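Local coordinates for uncharacterized protein (Deinococcus radiodurans, PDB 3M33), which is of unknown function but is probably a methyltransferase with a Rossmann-like domain, at residues V52-C57 against W73-F78; D62-G67 against R87-H92; T37-L42 against V116-P121; H137-G142 against L212-Q217. One frame throughout, in Å; residues are numbered along the deposited sequence.

Four contacts sample one mixed sheet and the helices on one of its faces. Contact 1 pairs neighbouring parallel strands, and contact 2 packs the helix that connects them against the end of the next; their centres are about 11 Å apart, and Trp73 lies against Ala63 and Gly67. Contact 3 sets helix 36-45 on strand 112-118, next to strand 51-55 in the sheet. Two salt bridges tie it to contact 2: Arg65 NH2 to Asp39 OD2 at 2.6 Å and Arg118 NE to Asp62 OD2 at 2.7 Å. Contact 4, about 8 Å from contact 3 between centres, adds an antiparallel pair. A glycerol lies near the charged cluster, and a sulfate is bound at Arg119.

Contact 1 of 4, residues V52-C57 against W73-F78; sequences VLEAGC and WAAYDF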
loop_
_atom_site.group_PDB
_atom_site.type_symbol
_atom_site.label_atom_id
_atom_site.label_comp_id
_atom_site.label_asym_id
_atom_site.label_seq_id
_atom_site.Cartn_x
_atom_site.Cartn_y
_atom_site.Cartn_z
ATOM N N VAL A 52 2.564 -3.018 15.792
ATOM C CA VAL A 52 2.501 -2.946 14.344
ATOM C C VAL A 52 3.714 -2.230 13.759
ATOM O O VAL A 52 4.189 -1.239 14.310
ATOM C CB VAL A 52 1.227 -2.229 13.886
ATOM C CG1 VAL A 52 1.124 -2.248 12.353
ATOM C CG2 VAL A 52 0.005 -2.883 14.509
ATOM N N LEU A 53 4.220 -2.762 12.653
ATOM C CA LEU A 53 5.173 -2.058 11.811
ATOM C C LEU A 53 4.561 -1.860 10.429
ATOM O O LEU A 53 4.168 -2.830 9.764
ATOM C CB LEU A 53 6.472 -2.838 11.686
ATOM C CG LEU A 53 7.497 -2.162 10.772
ATOM C CD1 LEU A 53 8.049 -0.894 11.441
ATOM C CD2 LEU A 53 8.627 -3.115 10.470
ATOM N N GLU A 54 4.466 -0.602 10.001
ATOM C CA GLU A 54 3.939 -0.290 8.678
ATOM C C GLU A 54 5.046 0.186 7.759
ATOM O O GLU A 54 5.700 1.188 8.038
ATOM C CB GLU A 54 2.855 0.786 8.756
ATOM C CG GLU A 54 2.177 1.030 7.416
ATOM C CD GLU A 54 1.449 2.367 7.322
ATOM O OE1 GLU A 54 1.370 3.110 8.328
ATOM O OE2 GLU A 54 0.961 2.673 6.219
ATOM N N ALA A 55 5.257 -0.535 6.667
ATOM C CA ALA A 55 6.243 -0.134 5.666
ATOM C C ALA A 55 5.633 0.839 4.659
ATOM O O ALA A 55 4.563 0.585 4.088
ATOM C CB ALA A 55 6.801 -1.369 4.941
ATOM N N GLY A 56 6.305 1.964 4.453
ATOM C CA GLY A 56 5.875 2.953 3.472
ATOM C C GLY A 56 4.640 3.717 3.901
ATOM O O GLY A 56 3.635 3.699 3.186
ATOM N N CYS A 57 4.711 4.415 5.042
ATOM C CA CYS A 57 3.503 5.012 5.630
ATOM C C CYS A 57 3.046 6.290 4.929
ATOM O O CYS A 57 1.946 6.783 5.200
ATOM C CB CYS A 57 3.707 5.301 7.116
ATOM S SG CYS A 57 5.026 6.524 7.337
ATOM N N TRP A 73 1.923 1.569 16.908
ATOM C CA TRP A 73 1.998 1.579 15.448
ATOM C C TRP A 73 3.300 2.250 15.048
ATOM O O TRP A 73 3.400 3.477 15.047
ATOM C CB TRP A 73 0.816 2.355 14.855
ATOM C CG TRP A 73 0.645 2.243 13.362
ATOM C CD1 TRP A 73 1.303 2.960 12.389
ATOM C CD2 TRP A 73 -0.278 1.390 12.672
ATOM N NE1 TRP A 73 0.853 2.592 11.148
ATOM C CE2 TRP A 73 -0.116 1.629 11.292
ATOM C CE3 TRP A 73 -1.227 0.447 13.089
ATOM C CZ2 TRP A 73 -0.854 0.951 10.328
ATOM C CZ3 TRP A 73 -1.961 -0.234 12.119
ATOM C CH2 TRP A 73 -1.767 0.019 10.762
ATOM N N ALA A 74 4.313 1.452 14.737
ATOM C CA ALA A 74 5.558 2.007 14.223
ATOM C C ALA A 74 5.432 2.069 12.700
ATOM O O ALA A 74 4.808 1.202 12.095
ATOM C CB ALA A 74 6.751 1.140 14.646
ATOM N N ALA A 75 6.008 3.091 12.079
ATOM C CA ALA A 75 5.818 3.296 10.645
ATOM C C ALA A 75 7.050 3.969 10.043
ATOM O O ALA A 75 7.710 4.775 10.716
ATOM C CB ALA A 75 4.594 4.153 10.414
ATOM N N TYR A 76 7.369 3.662 8.787
ATOM C CA TYR A 76 8.479 4.372 8.145
ATOM C C TYR A 76 8.270 4.704 6.687
ATOM O O TYR A 76 7.568 3.997 5.966
ATOM C CB TYR A 76 9.795 3.599 8.286
ATOM C CG TYR A 76 9.845 2.294 7.519
ATOM C CD1 TYR A 76 10.233 2.263 6.188
ATOM C CD2 TYR A 76 9.508 1.092 8.134
ATOM C CE1 TYR A 76 10.296 1.064 5.490
ATOM C CE2 TYR A 76 9.566 -0.109 7.452
ATOM C CZ TYR A 76 9.961 -0.117 6.134
ATOM O OH TYR A 76 10.011 -1.307 5.458
ATOM N N ASP A 77 8.904 5.790 6.259
ATOM C CA ASP A 77 9.028 6.103 4.849
ATOM C C ASP A 77 10.290 6.921 4.601
ATOM O O ASP A 77 11.012 7.277 5.547
ATOM C CB ASP A 77 7.795 6.836 4.318
ATOM C CG ASP A 77 7.461 6.416 2.886
ATOM O OD1 ASP A 77 8.412 6.043 2.148
ATOM O OD2 ASP A 77 6.264 6.423 2.514
ATOM N N PHE A 78 10.560 7.214 3.330
ATOM C CA PHE A 78 11.812 7.875 2.950
ATOM C C PHE A 78 11.792 9.406 3.077
ATOM O O PHE A 78 12.718 9.995 3.624
ATOM C CB PHE A 78 12.216 7.492 1.523
ATOM C CG PHE A 78 13.462 8.186 1.046
ATOM C CD1 PHE A 78 14.714 7.706 1.396
ATOM C CD2 PHE A 78 13.382 9.326 0.259
ATOM C CE1 PHE A 78 15.875 8.347 0.964
ATOM C CE2 PHE A 78 14.537 9.973 -0.178
ATOM C CZ PHE A 78 15.784 9.480 0.176
#
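Glu54 OE1 takes a hydrogen bond from Trp73 NE1 at 2.9 Å, the oxygen lying in the plane of the indole and approached on its anti side, with NE1 tilted 29° out of the carboxylate plane. The two planes are 73° apart, so the carboxylate stands steeply to the indole, presenting one oxygen at its N-H edge. Ala74 N donates to Val52 O (2.7 Å), Glu54 N to Ala74 O, and Tyr76 N to Glu54 O. Tyr76 O then receives Cys57 N at 3.0 Å and, more weakly, Gly56 N. These are neighbouring parallel strands of a beta-alpha-beta unit, with helix 61-66 as the crossover; Gly56, at positive phi, begins the turn toward a glycine-rich loop that resembles the cofactor-binding loop of Rossmann-fold methyltransferases. Asp77 OD2 is hydrogen-bonded by Tyr21 OH and Gly58 N. On the face of Val52 and Glu54, Val52 CG1 sits over the six-membered ring of Trp73, 3.7 Å from its centroid, in a CH-pi contact. The other face carries Tyr76: CG between the backbone N and the carbonyl carbon (chi1 68°) brings its ring back over Ala55 CA, 4.0 Å from the centroid. Leu53 CD1 reaches the ring edge.

Contact 2 of 4, residues D62-G67 against R87-H92; sequences DAARFG and RANAPH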
loop_
_atom_site.group_PDB
_atom_site.type_symbol
_atom_site.label_atom_id
_atom_site.label_comp_id
_atom_site.label_asym_id
_atom_site.label_seq_id
_atom_site.Cartn_x
_atom_site.Cartn_y
_atom_site.Cartn_z
ATOM N N ASP A 62 -2.954 5.458 7.168
ATOM C CA ASP A 62 -3.310 4.243 7.888
ATOM C C ASP A 62 -2.891 4.316 9.353
ATOM O O ASP A 62 -3.592 3.812 10.231
ATOM C CB ASP A 62 -2.746 2.990 7.204
ATOM C CG ASP A 62 -3.572 2.565 5.998
ATOM O OD1 ASP A 62 -4.820 2.650 6.056
ATOM O OD2 ASP A 62 -2.974 2.147 4.986
ATOM N N ALA A 63 -1.751 4.942 9.624
ATOM C CA ALA A 63 -1.351 5.164 11.001
ATOM C C ALA A 63 -2.474 5.896 11.740
ATOM O O ALA A 63 -2.830 5.542 12.861
ATOM C CB ALA A 63 -0.033 5.968 11.067
ATOM N N ALA A 64 -3.052 6.905 11.101
ATOM C CA ALA A 64 -4.055 7.724 11.760
ATOM C C ALA A 64 -5.337 6.948 11.923
ATOM O O ALA A 64 -5.996 7.008 12.941
ATOM C CB ALA A 64 -4.317 8.992 10.958
ATOM N N ARG A 65 -5.695 6.215 10.894
ATOM C CA ARG A 65 -6.974 5.545 10.882
ATOM C C ARG A 65 -7.030 4.219 11.683
ATOM O O ARG A 65 -8.046 3.922 12.321
ATOM C CB ARG A 65 -7.341 5.336 9.418
ATOM C CG ARG A 65 -8.528 4.508 9.142
ATOM C CD ARG A 65 -8.742 4.456 7.648
ATOM N NE ARG A 65 -9.659 3.376 7.339
ATOM C CZ ARG A 65 -9.700 2.744 6.177
ATOM N NH1 ARG A 65 -8.865 3.079 5.200
ATOM N NH2 ARG A 65 -10.580 1.777 5.999
ATOM N N PHE A 66 -5.957 3.425 11.649
ATOM C CA PHE A 66 -5.949 2.108 12.307
ATOM C C PHE A 66 -5.039 2.089 13.520
ATOM O O PHE A 66 -5.188 1.246 14.404
ATOM C CB PHE A 66 -5.453 1.016 11.356
ATOM C CG PHE A 66 -6.373 0.736 10.223
ATOM C CD1 PHE A 66 -7.449 -0.131 10.385
ATOM C CD2 PHE A 66 -6.175 1.325 8.993
ATOM C CE1 PHE A 66 -8.306 -0.414 9.326
ATOM C CE2 PHE A 66 -7.040 1.058 7.922
ATOM C CZ PHE A 66 -8.099 0.187 8.090
ATOM N N GLY A 67 -4.083 3.006 13.538
ATOM C CA GLY A 67 -3.096 3.102 14.598
ATOM C C GLY A 67 -3.602 3.082 16.033
ATOM O O GLY A 67 -3.027 2.396 16.877
ATOM N N ARG A 87 3.633 12.471 11.214
ATOM C CA ARG A 87 3.684 12.637 12.669
ATOM C C ARG A 87 2.497 13.459 13.191
ATOM O O ARG A 87 1.863 13.081 14.180
ATOM C CB ARG A 87 5.034 13.205 13.118
ATOM C CG ARG A 87 6.171 12.209 12.918
ATOM C CD ARG A 87 7.502 12.678 13.499
ATOM N NE ARG A 87 8.600 11.799 13.086
ATOM C CZ ARG A 87 9.426 12.054 12.070
ATOM N NH1 ARG A 87 9.293 13.175 11.372
ATOM N NH2 ARG A 87 10.394 11.193 11.758
ATOM N N ALA A 88 2.180 14.554 12.501
ATOM C CA ALA A 88 1.004 15.369 12.818
ATOM C C ALA A 88 -0.330 14.628 12.609
ATOM O O ALA A 88 -1.267 14.777 13.399
ATOM C CB ALA A 88 1.025 16.656 12.003
ATOM N N ASN A 89 -0.409 13.835 11.543
ATOM C CA ASN A 89 -1.619 13.095 11.221
ATOM C C ASN A 89 -1.873 12.027 12.289
ATOM O O ASN A 89 -3.018 11.756 12.654
ATOM C CB ASN A 89 -1.487 12.464 9.823
ATOM C CG ASN A 89 -2.825 12.128 9.185
ATOM O OD1 ASN A 89 -3.886 12.523 9.670
ATOM N ND2 ASN A 89 -2.776 11.392 8.078
ATOM N N ALA A 90 -0.800 11.435 12.806
ATOM C CA ALA A 90 -0.942 10.356 13.782
ATOM C C ALA A 90 0.010 10.495 14.970
ATOM O O ALA A 90 1.088 9.901 14.976
ATOM C CB ALA A 90 -0.755 8.995 13.097
ATOM N N PRO A 91 -0.400 11.267 15.992
ATOM C CA PRO A 91 0.424 11.579 17.171
ATOM C C PRO A 91 0.816 10.338 17.963
ATOM O O PRO A 91 1.864 10.306 18.603
ATOM C CB PRO A 91 -0.499 12.453 18.034
ATOM C CG PRO A 91 -1.548 12.959 17.101
ATOM C CD PRO A 91 -1.729 11.900 16.058
ATOM N N HIS A 92 -0.039 9.328 17.937
ATOM C CA HIS A 92 0.245 8.080 18.635
ATOM C C HIS A 92 1.323 7.259 17.934
ATOM O O HIS A 92 1.930 6.396 18.558
ATOM C CB HIS A 92 -1.025 7.243 18.719
ATOM C CG HIS A 92 -1.677 7.048 17.393
ATOM N ND1 HIS A 92 -2.565 7.959 16.864
ATOM C CD2 HIS A 92 -1.522 6.081 16.459
ATOM C CE1 HIS A 92 -2.956 7.545 15.673
ATOM N NE2 HIS A 92 -2.336 6.409 15.403
#
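His92 NE2 donates a hydrogen bond of 2.7 Å to Ala63 O, the one polar link between residues 62-67 and 87-92. The acceptor lies in the imidazole plane, but the nitrogen comes in from above the carbonyl plane, 44° out of it. The same carbonyl also accepts a weak bond from Gly67 N, so the imidazole adds a second donor to a backbone oxygen. With CG between the backbone N and the carbonyl carbon (chi1 52°), the His92 ring turns toward that helix. An alanine in its place would probably leave Ala63 O with only the weak Gly67 bond among the donors described and open a gap beside Gly67. The contact belongs to the alternating helices and strands of a Rossmann-like fold, joining the C-terminal parts of two successive helices, 61-66 and 80-89, on one side of the sheet. Apolar contact centres on Ala90, the first residue beyond the second helix, whose CB meets Ala63 CB at 3.7 Å and Ala64 CB at 4.2 Å. Ala64 CB also rests against Asn89 O (3.5 Å) and flanks the Asn89 amide, whose ND2 is bonded to His59 O. Gly67 CA lies 3.5 Å from His92 NE2, and a side chain there would clash with the imidazole.

Contact 3 of 4, residues T37-L42 against V116-P121; sequences TFDLWL and VSRRGP. With SO4 (sulfate ion), chain F.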
loop_
_atom_site.group_PDB
_atom_site.type_symbol
_atom_site.label_atom_id
_atom_site.label_comp_id
_atom_site.label_asym_id
_atom_site.label_seq_id
_atom_site.Cartn_x
_atom_site.Cartn_y
_atom_site.Cartn_z
ATOM N N THR A 37 -11.486 -5.353 1.169
ATOM C CA THR A 37 -11.200 -6.616 1.850
ATOM C C THR A 37 -9.943 -6.465 2.679
ATOM O O THR A 37 -9.854 -6.981 3.791
ATOM C CB THR A 37 -11.068 -7.799 0.857
ATOM O OG1 THR A 37 -12.259 -7.882 0.067
ATOM C CG2 THR A 37 -10.893 -9.128 1.609
ATOM N N PHE A 38 -8.986 -5.709 2.150
ATOM C CA PHE A 38 -7.751 -5.436 2.867
ATOM C C PHE A 38 -8.054 -4.682 4.169
ATOM O O PHE A 38 -7.495 -4.993 5.217
ATOM C CB PHE A 38 -6.797 -4.618 1.982
ATOM C CG PHE A 38 -5.561 -4.129 2.698
ATOM C CD1 PHE A 38 -4.404 -4.891 2.714
ATOM C CD2 PHE A 38 -5.555 -2.901 3.333
ATOM C CE1 PHE A 38 -3.276 -4.440 3.350
ATOM C CE2 PHE A 38 -4.420 -2.436 3.977
ATOM C CZ PHE A 38 -3.281 -3.214 3.990
ATOM N N ASP A 39 -8.936 -3.690 4.106
ATOM C CA ASP A 39 -9.305 -2.946 5.314
ATOM C C ASP A 39 -9.950 -3.873 6.330
ATOM O O ASP A 39 -9.653 -3.789 7.508
ATOM C CB ASP A 39 -10.297 -1.812 5.013
ATOM C CG ASP A 39 -9.679 -0.686 4.220
ATOM O OD1 ASP A 39 -8.468 -0.748 3.923
ATOM O OD2 ASP A 39 -10.424 0.254 3.878
ATOM N N LEU A 40 -10.867 -4.725 5.876
ATOM C CA LEU A 40 -11.500 -5.689 6.770
ATOM C C LEU A 40 -10.484 -6.631 7.419
ATOM O O LEU A 40 -10.545 -6.882 8.615
ATOM C CB LEU A 40 -12.506 -6.551 6.016
ATOM C CG LEU A 40 -13.883 -5.974 5.736
ATOM C CD1 LEU A 40 -14.859 -7.141 5.651
ATOM C CD2 LEU A 40 -14.299 -4.978 6.826
ATOM N N TRP A 41 -9.562 -7.173 6.623
ATOM C CA TRP A 41 -8.579 -8.108 7.157
ATOM C C TRP A 41 -7.691 -7.397 8.181
ATOM O O TRP A 41 -7.373 -7.946 9.237
ATOM C CB TRP A 41 -7.704 -8.649 6.039
ATOM C CG TRP A 41 -8.371 -9.666 5.158
ATOM C CD1 TRP A 41 -9.677 -10.039 5.177
ATOM C CD2 TRP A 41 -7.741 -10.447 4.130
ATOM N NE1 TRP A 41 -9.905 -11.003 4.222
ATOM C CE2 TRP A 41 -8.730 -11.270 3.569
ATOM C CE3 TRP A 41 -6.432 -10.522 3.631
ATOM C CZ2 TRP A 41 -8.455 -12.171 2.534
ATOM C CZ3 TRP A 41 -6.162 -11.407 2.608
ATOM C CH2 TRP A 41 -7.171 -12.220 2.068
ATOM N N LEU A 42 -7.289 -6.170 7.860
ATOM C CA LEU A 42 -6.412 -5.424 8.749
ATOM C C LEU A 42 -7.121 -5.168 10.079
ATOM O O LEU A 42 -6.580 -5.398 11.149
ATOM C CB LEU A 42 -6.000 -4.106 8.095
ATOM C CG LEU A 42 -5.198 -3.136 8.968
ATOM C CD1 LEU A 42 -4.018 -3.841 9.638
ATOM C CD2 LEU A 42 -4.736 -1.929 8.126
ATOM N N VAL A 116 2.701 -4.563 8.078
ATOM C CA VAL A 116 1.680 -4.275 7.099
ATOM C C VAL A 116 2.199 -3.337 6.006
ATOM O O VAL A 116 3.058 -2.478 6.254
ATOM C CB VAL A 116 0.432 -3.693 7.777
ATOM C CG1 VAL A 116 0.750 -2.368 8.406
ATOM C CG2 VAL A 116 -0.679 -3.528 6.766
ATOM N N SER A 117 1.706 -3.515 4.783
ATOM C CA SER A 117 2.104 -2.631 3.692
ATOM C C SER A 117 0.987 -2.472 2.685
ATOM O O SER A 117 0.606 -3.442 2.022
ATOM C CB SER A 117 3.342 -3.191 2.989
ATOM O OG SER A 117 3.669 -2.415 1.855
ATOM N N ARG A 118 0.467 -1.255 2.563
ATOM C CA ARG A 118 -0.560 -0.991 1.568
ATOM C C ARG A 118 0.115 -0.457 0.313
ATOM O O ARG A 118 0.445 0.719 0.239
ATOM C CB ARG A 118 -1.606 0.009 2.086
ATOM C CG ARG A 118 -2.746 0.267 1.076
ATOM C CD ARG A 118 -3.615 1.501 1.419
ATOM N NE ARG A 118 -4.280 1.396 2.721
ATOM C CZ ARG A 118 -5.482 0.851 2.924
ATOM N NH1 ARG A 118 -6.182 0.324 1.910
ATOM N NH2 ARG A 118 -5.992 0.829 4.151
ATOM N N ARG A 119 0.366 -1.336 -0.655
ATOM C CA ARG A 119 1.001 -0.933 -1.914
ATOM C C ARG A 119 2.385 -0.331 -1.682
ATOM O O ARG A 119 2.867 0.503 -2.456
ATOM C CB ARG A 119 0.088 0.034 -2.678
ATOM C CG ARG A 119 -1.293 -0.603 -3.000
ATOM C CD ARG A 119 -2.401 0.429 -3.278
ATOM N NE ARG A 119 -2.168 1.204 -4.489
ATOM C CZ ARG A 119 -3.110 1.844 -5.186
ATOM N NH1 ARG A 119 -4.395 1.808 -4.807
ATOM N NH2 ARG A 119 -2.765 2.523 -6.281
ATOM N N GLY A 120 3.018 -0.763 -0.603
ATOM C CA GLY A 120 4.301 -0.224 -0.195
ATOM C C GLY A 120 5.426 -1.162 -0.567
ATOM O O GLY A 120 5.262 -1.996 -1.454
ATOM N N PRO A 121 6.576 -1.026 0.109
ATOM C CA PRO A 121 7.756 -1.869 -0.133
ATOM C C PRO A 121 7.444 -3.347 0.057
ATOM O O PRO A 121 6.622 -3.698 0.916
ATOM C CB PRO A 121 8.747 -1.406 0.948
ATOM C CG PRO A 121 8.353 0.009 1.241
ATOM C CD PRO A 121 6.834 0.011 1.128
HETATM S S SO4 F . 1.041 2.288 -6.450
HETATM O O1 SO4 F . -0.325 1.951 -6.102
HETATM O O2 SO4 F . 1.145 3.739 -6.634
HETATM O O3 SO4 F . 1.934 1.843 -5.380
HETATM O O4 SO4 F . 1.431 1.614 -7.687
#
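Arg118 grips Asp39 end-on, with NH2 and NH1 both directed at the single oxygen OD1, at 2.9 and 3.2 Å. That oxygen lies close to the guanidinium plane and is met on its syn side, while the carboxylate plane is turned 79° from the guanidinium. Phe38 CE2 sits over the centre of one face of the same guanidinium, 3.6 Å from CZ of Arg118. The two planes are 67° apart, so the ring is steeply inclined to the cation. The bend at chi3 in the Arg118 chain turns its head toward Asp39 and across Phe38. Beneath, Phe38 CZ touches Val116 CG2 at 3.8 Å, and Leu42 CD1 approaches the same methyl at 4.4 Å.

The second shell is highly charged. Asp62 OD2 takes Arg118 NE, Glu35 OE1 takes NH1, and Arg65 holds Asp39 OD2, so each end of the central pair has further partners and the charges probably balance one another. A methionine at Arg118 would probably leave Asp39 OD1 and Asp62 without their cationic mate and uncover Phe38. Next door, Arg119 turns away to a sulfate, probably from the crystallisation liquor, with NE and NH2 both bonded to O1; its NH1 pairs with Glu35 OE2.

Helix residues 37-42 thus lie over the sheet, nearly antiparallel to strand residues 116-118 (163°), a helix-on-sheet layer of an alpha/beta Rossmann-like domain, and the glycerol beside Arg118 may mark a pocket at the strand's C-terminal end.

Contact 4 of 4, residues H137-G142 against L212-Q217; sequences HFLYVG and LVLARQ
His137 and Arg216 meet through their flat groups: His137 CE1 lies over one face of the guanidinium, toward its rim, 3.2 Å from Arg216 NH2. The planes are inclined by 34°, not parallel. With CG anti to the carbonyl carbon (chi1 -75°), the imidazole leans toward strand 204-216, where its CD2 also meets Leu214 CD1 at 3.8 Å. Farther along this face, Leu139 CD1 touches Leu214 CD1 (4.1 Å), and Val141 lies alongside Leu212, both pointing the same way, with CG2 and CD1 3.6 Å apart. The opposite face carries Phe138, Tyr140, Val213 and Ala215. The backbones form an antiparallel ladder in which Phe138 pairs with Ala215 and Tyr140 with Val213, each through two hydrogen bonds. Phe138 N to Ala215 O is 2.8 Å, and the return bond, Ala215 N to Phe138 O, is 2.9 Å. Leu139-Leu214, between them, and Val141-Leu212, beyond Tyr140-Val213, are non-hydrogen-bonded pairs. On its other edge, strand 136-142 runs parallel to strand 112-118, while strand 204-216 continues the sheet antiparallel to 160-173. Helix 36-45 covers the Leu139 and Val141 side through Phe38 and Leu42, and helix 149-156 packs Val150 and Leu154 against Tyr140, Val213 and Ala215.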
loop_
_atom_site.group_PDB
_atom_site.type_symbol
_atom_site.label_atom_id
_atom_site.label_comp_id
_atom_site.label_asym_id
_atom_site.label_seq_id
_atom_site.Cartn_x
_atom_site.Cartn_y
_atom_site.Cartn_z
ATOM N N HIS A 137 1.882 -11.822 11.805
ATOM C CA HIS A 137 1.340 -11.861 10.445
ATOM C C HIS A 137 2.024 -10.804 9.574
ATOM O O HIS A 137 2.455 -9.756 10.068
ATOM C CB HIS A 137 -0.163 -11.550 10.440
ATOM C CG HIS A 137 -1.030 -12.668 10.925
ATOM N ND1 HIS A 137 -1.395 -12.806 12.245
ATOM C CD2 HIS A 137 -1.630 -13.686 10.263
ATOM C CE1 HIS A 137 -2.168 -13.870 12.380
ATOM N NE2 HIS A 137 -2.329 -14.420 11.193
ATOM N N PHE A 138 2.081 -11.054 8.275
ATOM C CA PHE A 138 2.484 -10.021 7.324
ATOM C C PHE A 138 1.271 -9.776 6.439
ATOM O O PHE A 138 0.712 -10.720 5.892
ATOM C CB PHE A 138 3.649 -10.526 6.456
ATOM C CG PHE A 138 3.933 -9.655 5.257
ATOM C CD1 PHE A 138 4.593 -8.440 5.400
ATOM C CD2 PHE A 138 3.543 -10.050 3.987
ATOM C CE1 PHE A 138 4.845 -7.619 4.289
ATOM C CE2 PHE A 138 3.792 -9.244 2.873
ATOM C CZ PHE A 138 4.446 -8.022 3.029
ATOM N N LEU A 139 0.861 -8.524 6.290
ATOM C CA LEU A 139 -0.320 -8.211 5.514
ATOM C C LEU A 139 0.024 -7.211 4.403
ATOM O O LEU A 139 0.599 -6.149 4.668
ATOM C CB LEU A 139 -1.426 -7.652 6.421
ATOM C CG LEU A 139 -2.682 -7.137 5.716
ATOM C CD1 LEU A 139 -3.374 -8.286 4.998
ATOM C CD2 LEU A 139 -3.619 -6.466 6.702
ATOM N N TYR A 140 -0.351 -7.540 3.169
ATOM C CA TYR A 140 0.005 -6.717 2.004
ATOM C C TYR A 140 -1.133 -6.617 0.986
ATOM O O TYR A 140 -1.877 -7.577 0.775
ATOM C CB TYR A 140 1.243 -7.312 1.323
ATOM C CG TYR A 140 1.605 -6.701 -0.030
ATOM C CD1 TYR A 140 2.379 -5.547 -0.107
ATOM C CD2 TYR A 140 1.205 -7.299 -1.222
ATOM C CE1 TYR A 140 2.729 -4.987 -1.333
ATOM C CE2 TYR A 140 1.557 -6.753 -2.460
ATOM C CZ TYR A 140 2.318 -5.590 -2.500
ATOM O OH TYR A 140 2.668 -5.016 -3.705
ATOM N N VAL A 141 -1.273 -5.455 0.353
ATOM C CA VAL A 141 -2.090 -5.370 -0.850
ATOM C C VAL A 141 -1.296 -4.660 -1.946
ATOM O O VAL A 141 -0.692 -3.611 -1.708
ATOM C CB VAL A 141 -3.481 -4.708 -0.628
ATOM C CG1 VAL A 141 -3.343 -3.256 -0.204
ATOM C CG2 VAL A 141 -4.312 -4.795 -1.931
ATOM N N GLY A 142 -1.266 -5.250 -3.138
ATOM C CA GLY A 142 -0.453 -4.714 -4.224
ATOM C C GLY A 142 -1.354 -4.084 -5.253
ATOM O O GLY A 142 -2.523 -4.422 -5.312
ATOM N N LEU A 212 -4.142 -9.275 -2.677
ATOM C CA LEU A 212 -4.042 -9.258 -1.217
ATOM C C LEU A 212 -3.357 -10.506 -0.716
ATOM O O LEU A 212 -3.669 -11.606 -1.172
ATOM C CB LEU A 212 -5.426 -9.197 -0.569
ATOM C CG LEU A 212 -6.271 -7.934 -0.564
ATOM C CD1 LEU A 212 -6.619 -7.498 -1.976
ATOM C CD2 LEU A 212 -7.543 -8.184 0.244
ATOM N N VAL A 213 -2.450 -10.345 0.245
ATOM C CA VAL A 213 -1.719 -11.476 0.790
ATOM C C VAL A 213 -1.618 -11.337 2.303
ATOM O O VAL A 213 -1.161 -10.316 2.812
ATOM C CB VAL A 213 -0.280 -11.580 0.181
ATOM C CG1 VAL A 213 0.527 -12.666 0.860
ATOM C CG2 VAL A 213 -0.342 -11.842 -1.310
ATOM N N LEU A 214 -2.067 -12.359 3.017
ATOM C CA LEU A 214 -1.827 -12.450 4.449
ATOM C C LEU A 214 -0.962 -13.684 4.656
ATOM O O LEU A 214 -1.285 -14.769 4.164
ATOM C CB LEU A 214 -3.159 -12.607 5.194
ATOM C CG LEU A 214 -3.098 -12.777 6.715
ATOM C CD1 LEU A 214 -2.515 -11.516 7.329
ATOM C CD2 LEU A 214 -4.482 -13.038 7.289
ATOM N N ALA A 215 0.150 -13.519 5.357
ATOM C CA ALA A 215 1.093 -14.613 5.547
ATOM C C ALA A 215 1.513 -14.706 7.009
ATOM O O ALA A 215 1.354 -13.753 7.777
ATOM C CB ALA A 215 2.315 -14.403 4.663
ATOM N N ARG A 216 2.056 -15.853 7.392
ATOM C CA ARG A 216 2.578 -16.018 8.731
ATOM C C ARG A 216 3.517 -17.220 8.729
ATOM O O ARG A 216 3.436 -18.082 7.846
ATOM C CB ARG A 216 1.424 -16.180 9.721
ATOM C CG ARG A 216 1.517 -17.382 10.630
ATOM C CD ARG A 216 0.137 -17.747 11.191
ATOM N NE ARG A 216 -0.188 -16.998 12.398
ATOM C CZ ARG A 216 -1.327 -17.136 13.069
ATOM N NH1 ARG A 216 -2.250 -17.988 12.635
ATOM N NH2 ARG A 216 -1.546 -16.421 14.169
ATOM N N GLN A 217 4.440 -17.276 9.679
ATOM C CA GLN A 217 5.288 -18.453 9.748
ATOM C C GLN A 217 4.655 -19.478 10.669
ATOM O O GLN A 217 4.636 -19.298 11.886
ATOM C CB GLN A 217 6.697 -18.122 10.213
ATOM C CG GLN A 217 7.628 -19.307 10.063
ATOM C CD GLN A 217 9.071 -18.944 10.296
ATOM O OE1 GLN A 217 9.428 -18.398 11.343
ATOM N NE2 GLN A 217 9.916 -19.247 9.318
#